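Local coordinates for pfam DUF1093 family protein (Bacillus subtilis, PDB 3NPP) that is of unknown function, a DUF1093 family protein (YxeA) that probably carries a signal sequence, represented here by its C-terminal part, at residues V73-E76 / D77-D80. Residues are numbered along the deposited sequence; the frame is centred on the assembly and turned at random.
Sequences VKFE and DMPD
Glu76 OE2 and Asp77 OD2 share one water, which donates a hydrogen to each carboxylate and lies 2.7 Å from both Glu76 OE2 and Asp77 OD2. The two acid side chains run alongside each other, their carboxylate planes turned 58° apart. Glu76 comes round to the water because CG sits between its backbone N and carbonyl carbon (chi1 67°) and the chain folds again at chi2. Glu76 OE2 also hydrogen-bonds a glycerol, probably from the crystallisation liquor. The backbone from Lys74 to Met78 makes a short 3-10 turn: Asp77 N donates to Lys74 O at 3.1 Å, and Met78 N to Phe75 O, also at 3.1 Å. Lys74 packs against Asp77 through CB, 3.7 Å from Asp77 OD2, while the rest of the lysine chain, bent at chi2 and chi3, carries NZ clear of the turn.

On the inner side, selenomethionine Met78 lays its chain across Phe75 at about a right angle. Its methyl CE reaches the ring obliquely, 3.5 Å from Phe75 CD1; a bend at chi3 (-49°) after an extended chi2 turns CE toward CD1 and CE1 of the ring. Met78 CG meanwhile touches Val73 CG2 at 3.8 Å. Tyr57 of strand 57-63, Tyr13 of strand 9-15 and Leu86 of helix 80-86 also touch the Met78 side chain, so this link between strand 66-73 and the C-terminal helix packs against both sheet and helix. The turn thus has two unlike sides: an apolar one centred on the buried Met78, and an exposed acidic one where the water's two donated bonds probably ease repulsion between the carboxylates.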
ATOM      1  N   VAL A  73      -9.860  19.032   5.726  1.00 23.48           N
ATOM      2  CA  VAL A  73      -8.934  20.159   6.014  1.00 23.32           C
ATOM      3  C   VAL A  73      -9.579  21.489   5.607  1.00 24.58           C
ATOM      4  O   VAL A  73     -10.617  21.500   4.941  1.00 26.47           O
ATOM      5  CB  VAL A  73      -7.571  19.978   5.287  1.00 22.94           C
ATOM      6  CG1 VAL A  73      -6.861  18.681   5.757  1.00 20.71           C
ATOM      7  CG2 VAL A  73      -7.754  19.965   3.754  1.00 21.20           C
ATOM      8  N   LYS A  74      -9.011  22.612   6.063  1.00 25.44           N
ATOM      9  CA  LYS A  74      -9.464  23.939   5.628  1.00 26.49           C
ATOM     10  C   LYS A  74      -8.573  24.432   4.520  1.00 26.37           C
ATOM     11  O   LYS A  74      -7.412  24.094   4.485  1.00 25.92           O
ATOM     12  CB  LYS A  74      -9.452  24.955   6.773  1.00 28.01           C
ATOM     13  CG  LYS A  74     -10.173  24.547   8.057  1.00 30.39           C
ATOM     14  CD  LYS A  74     -11.640  24.260   7.893  1.00 34.35           C
ATOM     15  CE  LYS A  74     -12.460  25.494   7.964  1.00 41.14           C
ATOM     16  NZ  LYS A  74     -13.913  25.092   7.719  1.00 45.24           N
ATOM     17  N   PHE A  75      -9.127  25.280   3.639  1.00 27.71           N
ATOM     18  CA  PHE A  75      -8.440  25.767   2.450  1.00 27.64           C
ATOM     19  C   PHE A  75      -7.097  26.390   2.807  1.00 28.02           C
ATOM     20  O   PHE A  75      -6.074  26.081   2.203  1.00 28.38           O
ATOM     21  CB  PHE A  75      -9.330  26.786   1.731  1.00 29.75           C
ATOM     22  CG  PHE A  75      -8.710  27.395   0.511  1.00 28.73           C
ATOM     23  CD1 PHE A  75      -8.847  26.785  -0.732  1.00 29.96           C
ATOM     24  CD2 PHE A  75      -8.034  28.576   0.590  1.00 31.34           C
ATOM     25  CE1 PHE A  75      -8.271  27.329  -1.873  1.00 29.50           C
ATOM     26  CE2 PHE A  75      -7.457  29.162  -0.569  1.00 33.08           C
ATOM     27  CZ  PHE A  75      -7.585  28.538  -1.792  1.00 32.00           C
ATOM     28  N   GLU A  76      -7.105  27.240   3.825  1.00 29.54           N
ATOM     29  CA  GLU A  76      -5.921  28.013   4.210  1.00 29.61           C
ATOM     30  C   GLU A  76      -4.735  27.199   4.748  1.00 29.33           C
ATOM     31  O   GLU A  76      -3.632  27.730   4.810  1.00 29.96           O
ATOM     32  CB  GLU A  76      -6.290  29.134   5.199  1.00 31.12           C
ATOM     33  CG  GLU A  76      -6.779  28.709   6.610  1.00 31.39           C
ATOM     34  CD  GLU A  76      -8.267  28.389   6.687  1.00 32.17           C
ATOM     35  OE1 GLU A  76      -8.957  28.337   5.615  1.00 30.30           O
ATOM     36  OE2 GLU A  76      -8.733  28.168   7.818  1.00 31.11           O
ATOM     37  N   ASP A  77      -4.952  25.918   5.093  1.00 27.76           N
ATOM     38  CA  ASP A  77      -3.903  25.048   5.578  1.00 27.42           C
ATOM     39  C   ASP A  77      -3.408  24.051   4.548  1.00 26.27           C
ATOM     40  O   ASP A  77      -2.516  23.301   4.853  1.00 25.43           O
ATOM     41  CB  ASP A  77      -4.386  24.263   6.804  1.00 26.77           C
ATOM     42  CG  ASP A  77      -4.988  25.152   7.842  1.00 28.20           C
ATOM     43  OD1 ASP A  77      -4.363  26.205   8.152  1.00 28.86           O
ATOM     44  OD2 ASP A  77      -6.110  24.838   8.303  1.00 27.70           O
HETATM   45  N   MSE A  78      -3.965  24.056   3.334  1.00 26.28           N
HETATM   46  CA  MSE A  78      -3.491  23.180   2.279  1.00 24.43           C
HETATM   47  C   MSE A  78      -2.176  23.739   1.746  1.00 26.04           C
HETATM   48  O   MSE A  78      -1.905  24.975   1.891  1.00 27.51           O
HETATM   49  CB  MSE A  78      -4.514  23.096   1.156  1.00 24.63           C
HETATM   50  CG  MSE A  78      -5.851  22.518   1.608  1.00 23.88           C
HETATM   51 SE   MSE A  78      -7.073  22.162   0.179  0.75 22.01          SE
HETATM   52  CE  MSE A  78      -7.015  23.847  -0.829  1.00 22.76           C
ATOM     53  N   PRO A  79      -1.392  22.906   1.045  1.00 25.93           N
ATOM     54  CA  PRO A  79      -0.189  23.438   0.381  1.00 26.53           C
ATOM     55  C   PRO A  79      -0.462  24.657  -0.538  1.00 28.03           C
ATOM     56  O   PRO A  79      -1.521  24.720  -1.181  1.00 27.31           O
ATOM     57  CB  PRO A  79       0.279  22.271  -0.452  1.00 25.35           C
ATOM     58  CG  PRO A  79      -0.159  21.072   0.323  1.00 25.78           C
ATOM     59  CD  PRO A  79      -1.481  21.437   0.907  1.00 25.34           C
ATOM     60  N   ASP A  80       0.487  25.587  -0.595  1.00 28.95           N
ATOM     61  CA  ASP A  80       0.281  26.869  -1.306  1.00 31.99           C
ATOM     62  C   ASP A  80      -0.092  26.688  -2.761  1.00 32.49           C
ATOM     63  O   ASP A  80      -1.064  27.301  -3.224  1.00 32.20           O
ATOM     64  CB  ASP A  80       1.538  27.779  -1.229  1.00 33.66           C
ATOM     65  CG  ASP A  80       1.593  28.637   0.043  1.00 38.95           C
ATOM     66  OD1 ASP A  80       0.881  28.317   1.034  1.00 42.56           O
ATOM     67  OD2 ASP A  80       2.370  29.657   0.040  1.00 45.98           O
TER
HETATM   68  O   HOH W   1      -7.664  26.518   9.682  1.00 26.84           O